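Local structure of methoxy mycolic acid synthase 2 (Mycobacterium tuberculosis, 1TPY) at residues 14-19 against 198-203; 31-36 against 260-265; 81-86 against 108-113. The protein catalyses the transfer of a methylene group from S-adenosyl-L-methionine to a double bond of mycolic acids, forming the distal cis-cyclopropane ring. All blocks are in the same frame, centred on the assembly; numbering follows the deposited sequence.

Interaction 1 (14-19 against 198-203); sequences AHYDLS and EIFPGG. With 16A (cetyl-trimethyl-ammonium), chain D; SAH (S-adenosyl-L-homocysteine), chain C.
H15 and F200 carry this buried contact; their rings meet obliquely, with centroids 4.2 Å apart and planes at 33°. F200 CE2 does the touching: it lies over the centre of the H15 imidazole, 3.3 Å from H15 CE1. H15 gets there because its CG stands anti to the backbone N (chi1 -173°), which swings the imidazole from the last turn of helix 9-16 toward 198-203. The same ring donates from ND1 to the backbone O of I199 at 2.8 Å. This bond is bent, with an N-H...O angle of 138°, and the donor sits above the carbonyl plane while the oxygen is tilted from the plane of the imidazole. I199 adds an apolar touch, its CG2 coming within 3.6 Å of H15 CE1. With NE2 hydrogen-bonded to Y33, both imidazole nitrogens are engaged and the rotation of the ring is fixed.

Y16 points its phenol across the pocket instead. One face covers H15 CD2 and the opposite face the ribose of S-adenosyl-L-homocysteine, whose SD lies 3.3 Å from Y16 CE2. Its OH, hydrogen-bonded to H141, reaches F200 CE2 at 3.6 Å and the headgroup end of cetyl-trimethyl-ammonium. F200 lays one ring face against the detergent chain, C14 above its centre, while I199 CG2 backs the other face toward the rim. Aromatic rings thus wall the place where cofactor sulfur and detergent cation meet, a surrounding consistent with accommodating a lipid chain beside a positively charged centre.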
loop_
_atom_site.group_PDB
_atom_site.type_symbol
_atom_site.label_atom_id
_atom_site.label_comp_id
_atom_site.label_asym_id
_atom_site.label_seq_id
_atom_site.Cartn_x
_atom_site.Cartn_y
_atom_site.Cartn_z
ATOM N N ALA A 14 -1.829 1.546 -15.068
ATOM C CA ALA A 14 -2.195 0.331 -15.795
ATOM C C ALA A 14 -2.901 -0.650 -14.867
ATOM O O ALA A 14 -3.638 -1.525 -15.315
ATOM C CB ALA A 14 -0.947 -0.320 -16.397
ATOM N N HIS A 15 -2.672 -0.506 -13.568
ATOM C CA HIS A 15 -3.321 -1.381 -12.602
ATOM C C HIS A 15 -4.519 -0.714 -11.914
ATOM O O HIS A 15 -5.653 -1.177 -12.044
ATOM C CB HIS A 15 -2.325 -1.837 -11.528
ATOM C CG HIS A 15 -2.875 -2.876 -10.600
ATOM N ND1 HIS A 15 -2.717 -4.229 -10.816
ATOM C CD2 HIS A 15 -3.626 -2.761 -9.478
ATOM C CE1 HIS A 15 -3.346 -4.902 -9.869
ATOM N NE2 HIS A 15 -3.907 -4.035 -9.046
ATOM N N TYR A 16 -4.272 0.380 -11.195
ATOM C CA TYR A 16 -5.336 1.043 -10.443
ATOM C C TYR A 16 -6.415 1.785 -11.211
ATOM O O TYR A 16 -7.453 2.121 -10.641
ATOM C CB TYR A 16 -4.730 1.975 -9.389
ATOM C CG TYR A 16 -3.713 1.271 -8.533
ATOM C CD1 TYR A 16 -2.358 1.309 -8.856
ATOM C CD2 TYR A 16 -4.113 0.477 -7.459
ATOM C CE1 TYR A 16 -1.428 0.569 -8.137
ATOM C CE2 TYR A 16 -3.191 -0.267 -6.736
ATOM C CZ TYR A 16 -1.856 -0.219 -7.079
ATOM O OH TYR A 16 -0.952 -0.970 -6.378
ATOM N N ASP A 17 -6.193 2.051 -12.491
ATOM C CA ASP A 17 -7.213 2.742 -13.268
ATOM C C ASP A 17 -8.011 1.773 -14.135
ATOM O O ASP A 17 -8.794 2.189 -14.987
ATOM C CB ASP A 17 -6.580 3.845 -14.122
ATOM C CG ASP A 17 -6.273 5.100 -13.313
ATOM O OD1 ASP A 17 -5.589 6.001 -13.834
ATOM O OD2 ASP A 17 -6.730 5.188 -12.155
ATOM N N LEU A 18 -7.820 0.477 -13.899
ATOM C CA LEU A 18 -8.536 -0.553 -14.647
ATOM C C LEU A 18 -10.042 -0.285 -14.620
ATOM O O LEU A 18 -10.693 -0.222 -15.662
ATOM C CB LEU A 18 -8.263 -1.934 -14.040
ATOM C CG LEU A 18 -8.959 -3.092 -14.758
ATOM C CD1 LEU A 18 -8.414 -3.196 -16.181
ATOM C CD2 LEU A 18 -8.732 -4.391 -14.005
ATOM N N SER A 19 -10.582 -0.130 -13.417
ATOM C CA SER A 19 -12.004 0.131 -13.224
ATOM C C SER A 19 -12.370 0.016 -11.753
ATOM O O SER A 19 -12.140 -1.018 -11.133
ATOM C CB SER A 19 -12.851 -0.866 -14.018
ATOM O OG SER A 19 -14.203 -0.830 -13.591
ATOM N N GLU A 198 1.933 -8.540 -16.225
ATOM C CA GLU A 198 0.494 -8.327 -16.362
ATOM C C GLU A 198 -0.223 -7.693 -15.175
ATOM O O GLU A 198 -1.390 -7.322 -15.291
ATOM C CB GLU A 198 -0.196 -9.661 -16.677
ATOM C CG GLU A 198 0.499 -10.513 -17.734
ATOM C CD GLU A 198 -0.294 -11.761 -18.092
ATOM O OE1 GLU A 198 0.327 -12.774 -18.484
ATOM O OE2 GLU A 198 -1.539 -11.726 -17.994
ATOM N N ILE A 199 0.459 -7.559 -14.040
ATOM C CA ILE A 199 -0.191 -7.013 -12.851
ATOM C C ILE A 199 0.386 -5.710 -12.323
ATOM O O ILE A 199 -0.317 -4.702 -12.234
ATOM C CB ILE A 199 -0.177 -8.056 -11.698
ATOM C CG1 ILE A 199 -0.655 -9.415 -12.222
ATOM C CG2 ILE A 199 -1.064 -7.584 -10.555
ATOM C CD1 ILE A 199 -2.069 -9.399 -12.808
ATOM N N PHE A 200 1.663 -5.739 -11.958
ATOM C CA PHE A 200 2.330 -4.566 -11.421
ATOM C C PHE A 200 3.604 -4.190 -12.157
ATOM O O PHE A 200 4.702 -4.358 -11.632
ATOM C CB PHE A 200 2.669 -4.782 -9.946
ATOM C CG PHE A 200 1.467 -4.937 -9.064
ATOM C CD1 PHE A 200 1.301 -6.085 -8.292
ATOM C CD2 PHE A 200 0.504 -3.935 -8.998
ATOM C CE1 PHE A 200 0.189 -6.230 -7.466
ATOM C CE2 PHE A 200 -0.607 -4.072 -8.174
ATOM C CZ PHE A 200 -0.764 -5.225 -7.406
ATOM N N PRO A 201 3.484 -3.685 -13.390
ATOM C CA PRO A 201 4.711 -3.311 -14.097
ATOM C C PRO A 201 5.464 -2.306 -13.222
ATOM O O PRO A 201 4.843 -1.473 -12.557
ATOM C CB PRO A 201 4.186 -2.670 -15.377
ATOM C CG PRO A 201 2.916 -3.420 -15.623
ATOM C CD PRO A 201 2.297 -3.519 -14.244
ATOM N N GLY A 202 6.790 -2.392 -13.211
ATOM C CA GLY A 202 7.580 -1.476 -12.405
ATOM C C GLY A 202 7.602 -1.856 -10.935
ATOM O O GLY A 202 8.328 -1.256 -10.148
ATOM N N GLY A 203 6.812 -2.863 -10.565
ATOM C CA GLY A 203 6.757 -3.295 -9.178
ATOM C C GLY A 203 8.061 -3.926 -8.731
ATOM O O GLY A 203 8.496 -4.928 -9.299
HETATM C C1 16A D . -1.419 -8.225 -2.990
HETATM C C2 16A D . -0.162 -7.979 -3.825
HETATM C C3 16A D . 0.935 -8.989 -3.451
HETATM C C4 16A D . 2.237 -8.862 -4.230
HETATM C C5 16A D . 3.224 -9.936 -3.745
HETATM C C6 16A D . 4.595 -9.939 -4.438
HETATM C C7 16A D . 4.664 -10.260 -5.952
HETATM C C8 16A D . 5.923 -9.812 -6.733
HETATM C C9 16A D . 6.368 -8.338 -6.576
HETATM C C10 16A D . 5.387 -7.260 -7.096
HETATM C C11 16A D . 5.589 -5.829 -6.538
HETATM C C12 16A D . 4.387 -4.885 -6.702
HETATM C C13 16A D . 3.588 -4.739 -5.402
HETATM C C14 16A D . 2.344 -3.877 -5.605
HETATM C C15 16A D . 1.484 -4.016 -4.337
HETATM C C16 16A D . 0.152 -3.279 -4.580
HETATM N N1 16A D . -1.034 -3.181 -3.624
HETATM C C17 16A D . -2.217 -2.594 -3.867
HETATM C C18 16A D . -1.425 -4.551 -3.114
HETATM C C19 16A D . -0.589 -2.431 -2.388
HETATM N N SAH C . -2.488 3.132 0.472
HETATM C CA SAH C . -3.709 2.584 -0.120
HETATM C CB SAH C . -3.507 2.206 -1.610
HETATM C CG SAH C . -2.391 1.220 -1.954
HETATM S SD SAH C . -2.280 0.858 -3.728
HETATM C C SAH C . -4.192 1.362 0.661
HETATM O O SAH C . -3.447 0.895 1.541
HETATM O OXT SAH C . -5.302 0.873 0.377
HETATM C "C5'" SAH C . -0.741 1.693 -4.195
HETATM C "C4'" SAH C . -0.917 3.219 -4.149
HETATM O "O4'" SAH C . 0.343 3.933 -4.164
HETATM C "C3'" SAH C . -1.732 3.773 -5.316
HETATM O "O3'" SAH C . -2.644 4.768 -4.818
HETATM C "C2'" SAH C . -0.691 4.370 -6.219
HETATM O "O2'" SAH C . -1.253 5.370 -7.087
HETATM C "C1'" SAH C . 0.283 4.903 -5.220
HETATM N N9 SAH C . 1.672 5.196 -5.771
HETATM C C8 SAH C . 2.552 4.420 -6.455
HETATM N N7 SAH C . 3.677 4.971 -6.783
HETATM C C5 SAH C . 3.536 6.261 -6.262
HETATM C C6 SAH C . 4.373 7.409 -6.245
HETATM N N6 SAH C . 5.581 7.426 -6.803
HETATM N N1 SAH C . 3.903 8.543 -5.625
HETATM C C2 SAH C . 2.675 8.536 -5.056
HETATM N N3 SAH C . 1.799 7.520 -5.009
HETATM C C4 SAH C . 2.305 6.400 -5.640
#

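Interaction 2 (31-36 against 260-265). With SAH (S-adenosyl-L-homocysteine), chain C; 16A (cetyl-trimethyl-ammonium), chain D; CO3 (carbonate ion), chain B.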
loop_
_atom_site.group_PDB
_atom_site.type_symbol
_atom_site.label_atom_id
_atom_site.label_comp_id
_atom_site.label_asym_id
_atom_site.label_seq_id
_atom_site.Cartn_x
_atom_site.Cartn_y
_atom_site.Cartn_z
ATOM N N GLN A 31 -12.598 -0.162 0.145
ATOM C CA GLN A 31 -11.707 -0.221 -1.006
ATOM C C GLN A 31 -10.236 -0.122 -0.595
ATOM O O GLN A 31 -9.406 0.425 -1.326
ATOM C CB GLN A 31 -12.048 0.894 -2.005
ATOM C CG GLN A 31 -13.523 0.986 -2.377
ATOM C CD GLN A 31 -14.090 -0.324 -2.899
ATOM O OE1 GLN A 31 -13.546 -0.929 -3.826
ATOM N NE2 GLN A 31 -15.199 -0.764 -2.306
ATOM N N THR A 32 -9.917 -0.636 0.588
ATOM C CA THR A 32 -8.536 -0.640 1.045
ATOM C C THR A 32 -7.894 -1.727 0.193
ATOM O O THR A 32 -8.488 -2.776 -0.040
ATOM C CB THR A 32 -8.429 -0.993 2.540
ATOM O OG1 THR A 32 -9.080 0.022 3.314
ATOM C CG2 THR A 32 -6.974 -1.077 2.957
ATOM N N TYR A 33 -6.688 -1.468 -0.290
ATOM C CA TYR A 33 -6.019 -2.408 -1.167
ATOM C C TYR A 33 -4.611 -2.652 -0.650
ATOM O O TYR A 33 -3.630 -2.215 -1.247
ATOM C CB TYR A 33 -5.995 -1.811 -2.575
ATOM C CG TYR A 33 -5.751 -2.785 -3.704
ATOM C CD1 TYR A 33 -5.649 -2.325 -5.014
ATOM C CD2 TYR A 33 -5.623 -4.154 -3.472
ATOM C CE1 TYR A 33 -5.426 -3.194 -6.067
ATOM C CE2 TYR A 33 -5.398 -5.043 -4.526
ATOM C CZ TYR A 33 -5.302 -4.546 -5.824
ATOM O OH TYR A 33 -5.090 -5.390 -6.886
ATOM N N SER A 34 -4.534 -3.360 0.472
ATOM C CA SER A 34 -3.275 -3.673 1.129
ATOM C C SER A 34 -3.554 -4.685 2.241
ATOM O O SER A 34 -4.700 -4.896 2.622
ATOM C CB SER A 34 -2.664 -2.393 1.713
ATOM O OG SER A 34 -3.627 -1.668 2.470
ATOM N N CYS A 35 -2.504 -5.303 2.767
ATOM C CA CYS A 35 -2.667 -6.309 3.809
ATOM C C CYS A 35 -3.485 -5.877 5.033
ATOM O O CYS A 35 -3.184 -4.873 5.683
ATOM C CB CYS A 35 -1.301 -6.800 4.278
ATOM S SG CYS A 35 -1.415 -8.137 5.503
ATOM N N ALA A 36 -4.506 -6.664 5.352
ATOM C CA ALA A 36 -5.366 -6.382 6.499
ATOM C C ALA A 36 -4.713 -6.896 7.785
ATOM O O ALA A 36 -3.677 -7.550 7.737
ATOM C CB ALA A 36 -6.721 -7.041 6.297
ATOM N N GLU A 260 -9.634 -14.090 -15.025
ATOM C CA GLU A 260 -8.636 -15.125 -14.788
ATOM C C GLU A 260 -7.272 -14.533 -14.428
ATOM O O GLU A 260 -6.549 -15.092 -13.602
ATOM C CB GLU A 260 -8.503 -16.041 -16.015
ATOM C CG GLU A 260 -9.758 -16.856 -16.332
ATOM C CD GLU A 260 -10.144 -17.852 -15.233
ATOM O OE1 GLU A 260 -11.246 -18.437 -15.322
ATOM O OE2 GLU A 260 -9.356 -18.060 -14.285
ATOM N N ARG A 261 -6.921 -13.410 -15.046
ATOM C CA ARG A 261 -5.646 -12.769 -14.751
ATOM C C ARG A 261 -5.570 -12.392 -13.266
ATOM O O ARG A 261 -4.583 -12.690 -12.595
ATOM C CB ARG A 261 -5.464 -11.525 -15.626
ATOM C CG ARG A 261 -4.186 -10.748 -15.355
ATOM C CD ARG A 261 -3.625 -10.179 -16.647
ATOM N NE ARG A 261 -4.538 -9.237 -17.282
ATOM C CZ ARG A 261 -4.807 -9.215 -18.585
ATOM N NH1 ARG A 261 -4.239 -10.089 -19.401
ATOM N NH2 ARG A 261 -5.646 -8.312 -19.072
ATOM N N TYR A 262 -6.616 -11.748 -12.752
ATOM C CA TYR A 262 -6.638 -11.352 -11.354
ATOM C C TYR A 262 -6.759 -12.529 -10.387
ATOM O O TYR A 262 -6.159 -12.505 -9.311
ATOM C CB TYR A 262 -7.739 -10.315 -11.106
ATOM C CG TYR A 262 -7.255 -8.901 -11.371
ATOM C CD1 TYR A 262 -6.938 -8.483 -12.664
ATOM C CD2 TYR A 262 -7.033 -8.010 -10.319
ATOM C CE1 TYR A 262 -6.404 -7.210 -12.907
ATOM C CE2 TYR A 262 -6.501 -6.737 -10.546
ATOM C CZ TYR A 262 -6.189 -6.344 -11.845
ATOM O OH TYR A 262 -5.675 -5.086 -12.081
ATOM N N MET A 263 -7.514 -13.562 -10.762
ATOM C CA MET A 263 -7.635 -14.732 -9.897
ATOM C C MET A 263 -6.268 -15.401 -9.813
ATOM O O MET A 263 -5.858 -15.879 -8.759
ATOM C CB MET A 263 -8.660 -15.728 -10.449
ATOM C CG MET A 263 -10.112 -15.271 -10.335
ATOM S SD MET A 263 -10.557 -14.798 -8.647
ATOM C CE MET A 263 -10.430 -16.394 -7.816
ATOM N N LYS A 264 -5.562 -15.428 -10.938
ATOM C CA LYS A 264 -4.231 -16.023 -10.990
ATOM C C LYS A 264 -3.291 -15.212 -10.102
ATOM O O LYS A 264 -2.471 -15.770 -9.367
ATOM C CB LYS A 264 -3.709 -16.020 -12.434
ATOM C CG LYS A 264 -2.287 -16.562 -12.599
ATOM C CD LYS A 264 -1.864 -16.543 -14.063
ATOM C CE LYS A 264 -0.397 -16.931 -14.232
ATOM N NZ LYS A 264 -0.003 -16.979 -15.679
ATOM N N TYR A 265 -3.418 -13.890 -10.168
ATOM C CA TYR A 265 -2.575 -13.013 -9.367
ATOM C C TYR A 265 -2.914 -13.103 -7.881
ATOM O O TYR A 265 -2.024 -13.265 -7.052
ATOM C CB TYR A 265 -2.683 -11.568 -9.888
ATOM C CG TYR A 265 -2.851 -10.461 -8.856
ATOM C CD1 TYR A 265 -1.977 -10.328 -7.775
ATOM C CD2 TYR A 265 -3.864 -9.510 -9.002
ATOM C CE1 TYR A 265 -2.107 -9.277 -6.865
ATOM C CE2 TYR A 265 -4.003 -8.451 -8.100
ATOM C CZ TYR A 265 -3.122 -8.344 -7.035
ATOM O OH TYR A 265 -3.272 -7.307 -6.145
HETATM N N SAH C . -2.488 3.132 0.472
HETATM C CA SAH C . -3.709 2.584 -0.120
HETATM C CB SAH C . -3.507 2.206 -1.610
HETATM C CG SAH C . -2.391 1.220 -1.954
HETATM S SD SAH C . -2.280 0.858 -3.728
HETATM C C SAH C . -4.192 1.362 0.661
HETATM O O SAH C . -3.447 0.895 1.541
HETATM O OXT SAH C . -5.302 0.873 0.377
HETATM C "C5'" SAH C . -0.741 1.693 -4.195
HETATM C "C4'" SAH C . -0.917 3.219 -4.149
HETATM O "O4'" SAH C . 0.343 3.933 -4.164
HETATM C "C3'" SAH C . -1.732 3.773 -5.316
HETATM O "O3'" SAH C . -2.644 4.768 -4.818
HETATM C "C2'" SAH C . -0.691 4.370 -6.219
HETATM O "O2'" SAH C . -1.253 5.370 -7.087
HETATM C "C1'" SAH C . 0.283 4.903 -5.220
HETATM N N9 SAH C . 1.672 5.196 -5.771
HETATM C C8 SAH C . 2.552 4.420 -6.455
HETATM N N7 SAH C . 3.677 4.971 -6.783
HETATM C C5 SAH C . 3.536 6.261 -6.262
HETATM C C6 SAH C . 4.373 7.409 -6.245
HETATM N N6 SAH C . 5.581 7.426 -6.803
HETATM N N1 SAH C . 3.903 8.543 -5.625
HETATM C C2 SAH C . 2.675 8.536 -5.056
HETATM N N3 SAH C . 1.799 7.520 -5.009
HETATM C C4 SAH C . 2.305 6.400 -5.640
HETATM C C1 16A D . -1.419 -8.225 -2.990
HETATM C C2 16A D . -0.162 -7.979 -3.825
HETATM C C3 16A D . 0.935 -8.989 -3.451
HETATM C C4 16A D . 2.237 -8.862 -4.230
HETATM C C5 16A D . 3.224 -9.936 -3.745
HETATM C C6 16A D . 4.595 -9.939 -4.438
HETATM C C7 16A D . 4.664 -10.260 -5.952
HETATM C C8 16A D . 5.923 -9.812 -6.733
HETATM C C9 16A D . 6.368 -8.338 -6.576
HETATM C C10 16A D . 5.387 -7.260 -7.096
HETATM C C11 16A D . 5.589 -5.829 -6.538
HETATM C C12 16A D . 4.387 -4.885 -6.702
HETATM C C13 16A D . 3.588 -4.739 -5.402
HETATM C C14 16A D . 2.344 -3.877 -5.605
HETATM C C15 16A D . 1.484 -4.016 -4.337
HETATM C C16 16A D . 0.152 -3.279 -4.580
HETATM N N1 16A D . -1.034 -3.181 -3.624
HETATM C C17 16A D . -2.217 -2.594 -3.867
HETATM C C18 16A D . -1.425 -4.551 -3.114
HETATM C C19 16A D . -0.589 -2.431 -2.388
HETATM C C CO3 B . 0.994 -3.953 1.091
HETATM O O1 CO3 B . 0.109 -4.432 2.193
HETATM O O2 CO3 B . 0.718 -4.281 -0.188
HETATM O O3 CO3 B . 2.080 -3.193 1.377
#
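The hydroxyl of Y33 is held by two partners: its OH lies 2.7 Å from the OH of Y265 in a hydrogen bond that either could donate, and it also bonds to NE2 of H15. The two tyrosines arrive from opposite directions. Y33 OH lies in the plane of the Y265 ring, at its edge, whereas Y265 OH meets the Y33 ring obliquely. A third tyrosine, Y262, brings only the edge of its ring, with CE2 4.1 Å from Y33 OH.

With CG anti to the backbone N (chi1 -161°), the Y33 side chain spans the gap to helix 256-275, and one ring face takes a headgroup methyl of cetyl-trimethyl-ammonium, C17, 3.5 Å above its centre. The chain end of the same detergent passes the edge of Y265, where C2 is 3.8 Å from CE1. Segment 31-36 also holds the carboxylate of S-adenosyl-L-homocysteine through backbone and side chain: Y33 N donates to OXT at 2.8 Å, almost straight at 176°, and S34 OG to the other oxygen, O. C35 N donates to O1 of a carbonate ion, probably from the crystallisation liquor, at 2.8 Å.

The contact therefore ties the cofactor-binding loop between helices 20-24 and 45-57 to helix 256-275. W239 meets the Y33 ring edge-to-face from helix 229-245, and helix 186-199 packs against Y265 through F194, I195 and I199.

Interaction 3 (81-86 against 108-113)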
loop_
_atom_site.group_PDB
_atom_site.type_symbol
_atom_site.label_atom_id
_atom_site.label_comp_id
_atom_site.label_asym_id
_atom_site.label_seq_id
_atom_site.Cartn_x
_atom_site.Cartn_y
_atom_site.Cartn_z
ATOM N N ARG A 81 -10.308 7.958 7.630
ATOM C CA ARG A 81 -10.277 7.389 8.980
ATOM C C ARG A 81 -9.399 8.235 9.900
ATOM O O ARG A 81 -9.680 8.380 11.091
ATOM C CB ARG A 81 -9.730 5.958 8.942
ATOM C CG ARG A 81 -9.564 5.298 10.314
ATOM C CD ARG A 81 -10.907 5.005 10.989
ATOM N NE ARG A 81 -10.735 4.188 12.191
ATOM C CZ ARG A 81 -11.716 3.849 13.023
ATOM N NH1 ARG A 81 -12.959 4.254 12.794
ATOM N NH2 ARG A 81 -11.451 3.099 14.090
ATOM N N ALA A 82 -8.333 8.796 9.343
ATOM C CA ALA A 82 -7.424 9.623 10.128
ATOM C C ALA A 82 -8.141 10.887 10.617
ATOM O O ALA A 82 -7.899 11.366 11.726
ATOM C CB ALA A 82 -6.204 9.991 9.291
ATOM N N ILE A 83 -9.024 11.420 9.779
ATOM C CA ILE A 83 -9.781 12.615 10.117
ATOM C C ILE A 83 -10.714 12.366 11.292
ATOM O O ILE A 83 -10.732 13.126 12.261
ATOM C CB ILE A 83 -10.649 13.075 8.938
ATOM C CG1 ILE A 83 -9.756 13.501 7.772
ATOM C CG2 ILE A 83 -11.574 14.217 9.386
ATOM C CD1 ILE A 83 -10.526 13.935 6.553
ATOM N N ALA A 84 -11.500 11.299 11.182
ATOM C CA ALA A 84 -12.470 10.928 12.205
ATOM C C ALA A 84 -11.844 10.466 13.517
ATOM O O ALA A 84 -12.253 10.890 14.598
ATOM C CB ALA A 84 -13.385 9.841 11.667
ATOM N N GLN A 85 -10.844 9.602 13.422
ATOM C CA GLN A 85 -10.207 9.065 14.612
ATOM C C GLN A 85 -9.116 9.940 15.250
ATOM O O GLN A 85 -8.904 9.871 16.459
ATOM C CB GLN A 85 -9.635 7.686 14.293
ATOM C CG GLN A 85 -9.475 6.808 15.514
ATOM C CD GLN A 85 -10.784 6.170 15.957
ATOM O OE1 GLN A 85 -11.875 6.683 15.690
ATOM N NE2 GLN A 85 -10.675 5.051 16.655
ATOM N N TYR A 86 -8.417 10.751 14.458
ATOM C CA TYR A 86 -7.359 11.589 15.024
ATOM C C TYR A 86 -7.553 13.083 14.811
ATOM O O TYR A 86 -6.762 13.903 15.292
ATOM C CB TYR A 86 -5.990 11.150 14.490
ATOM C CG TYR A 86 -5.690 9.699 14.799
ATOM C CD1 TYR A 86 -6.124 8.687 13.949
ATOM C CD2 TYR A 86 -5.029 9.335 15.979
ATOM C CE1 TYR A 86 -5.915 7.346 14.256
ATOM C CE2 TYR A 86 -4.815 7.996 16.297
ATOM C CZ TYR A 86 -5.260 7.006 15.430
ATOM O OH TYR A 86 -5.044 5.677 15.724
ATOM N N ASP A 108 -15.701 15.448 -0.578
ATOM C CA ASP A 108 -16.799 16.395 -0.722
ATOM C C ASP A 108 -18.023 15.969 0.079
ATOM O O ASP A 108 -18.717 16.801 0.667
ATOM C CB ASP A 108 -17.172 16.525 -2.200
ATOM C CG ASP A 108 -16.101 17.234 -3.011
ATOM O OD1 ASP A 108 -16.127 17.125 -4.256
ATOM O OD2 ASP A 108 -15.243 17.908 -2.402
ATOM N N GLU A 109 -18.279 14.666 0.100
ATOM C CA GLU A 109 -19.422 14.113 0.813
ATOM C C GLU A 109 -19.220 14.059 2.324
ATOM O O GLU A 109 -20.131 13.681 3.057
ATOM C CB GLU A 109 -19.734 12.708 0.291
ATOM C CG GLU A 109 -20.305 12.671 -1.119
ATOM C CD GLU A 109 -20.598 11.252 -1.592
ATOM O OE1 GLU A 109 -19.636 10.503 -1.870
ATOM O OE2 GLU A 109 -21.793 10.883 -1.678
ATOM N N MET A 110 -18.030 14.425 2.787
ATOM C CA MET A 110 -17.738 14.419 4.218
ATOM C C MET A 110 -18.147 15.729 4.859
ATOM O O MET A 110 -17.960 16.797 4.283
ATOM C CB MET A 110 -16.246 14.215 4.469
ATOM C CG MET A 110 -15.742 12.817 4.237
ATOM S SD MET A 110 -14.029 12.694 4.779
ATOM C CE MET A 110 -14.263 12.245 6.516
ATOM N N ASP A 111 -18.683 15.657 6.070
ATOM C CA ASP A 111 -19.094 16.872 6.747
ATOM C C ASP A 111 -18.193 17.173 7.933
ATOM O O ASP A 111 -18.640 17.201 9.082
ATOM C CB ASP A 111 -20.544 16.765 7.213
ATOM C CG ASP A 111 -21.095 18.094 7.656
ATOM O OD1 ASP A 111 -21.214 18.999 6.799
ATOM O OD2 ASP A 111 -21.398 18.237 8.860
ATOM N N THR A 112 -16.917 17.392 7.641
ATOM C CA THR A 112 -15.927 17.696 8.661
ATOM C C THR A 112 -15.252 19.026 8.371
ATOM O O THR A 112 -15.127 19.438 7.216
ATOM C CB THR A 112 -14.839 16.607 8.728
ATOM O OG1 THR A 112 -13.787 17.037 9.601
ATOM C CG2 THR A 112 -14.271 16.339 7.347
ATOM N N PRO A 113 -14.809 19.721 9.425
ATOM C CA PRO A 113 -14.139 21.012 9.260
ATOM C C PRO A 113 -12.656 20.868 8.893
ATOM O O PRO A 113 -12.006 21.839 8.498
ATOM C CB PRO A 113 -14.344 21.668 10.623
ATOM C CG PRO A 113 -14.259 20.492 11.556
ATOM C CD PRO A 113 -15.095 19.449 10.846
#
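I83 meets both M110 and T112, using a different branch for each. Its CG2 makes the closer approach, 3.6 Å from T112 OG1 and 4.0 Å from T112 CG2, the two beta-branched side chains passing at a slant. This branch stands anti to the backbone N, while CG1 stands anti to the carbonyl carbon (chi1 -65°) and continues extended to CD1. There the fit is slacker: CD1 and the end of M110 meet tip to tip, with M110 CE and SD both 4.1 Å away. M110 reaches in along an extended chain that bends at its last torsion (chi3 89°), turning the methyl so that sulfur and methyl carbon lie equally near the isoleucine tip.

I83 is buried, and R114 and R116 also pack against it, the latter touching M110 as well. Away from this patch the contact opens to solvent. D111 and P113, on the loop that follows helix 97-108, are exposed, as is A84 on the helix, and none of them touches the opposing segment. R81 points away from the loop and makes a salt bridge with D54 of helix 45-57.

Across the two segments the contact is van der Waals in nature. T112 OG1 accepts a hydrogen bond from the backbone N of R114, and also packs against I83. The loop leading into strand 116-120 is thus joined to helix 77-86 by van der Waals packing around the buried I83, with M110 and T112 partly exposed.

In the fold
Interactions 1 and 2 form one continuous site, their centres 11 Å apart, joined directly by H15 to Y33 and by F200 to Y265, and both touching the cofactor product and the detergent. Their segments alternate along the chain: 14-19 and 31-36 pack against later parts, the end of helix 186-199 with the turn after it, and helix 256-275. Interaction 3 falls between these in sequence and lies apart, its centre about 29 Å from that of interaction 1 and 27 Å from that of interaction 2. It belongs to the Rossmann-like part, beside edge strand 116-120 of the seven-stranded sheet, whereas the other two line the cofactor and detergent pockets, the latter probably where the lipid chain lies.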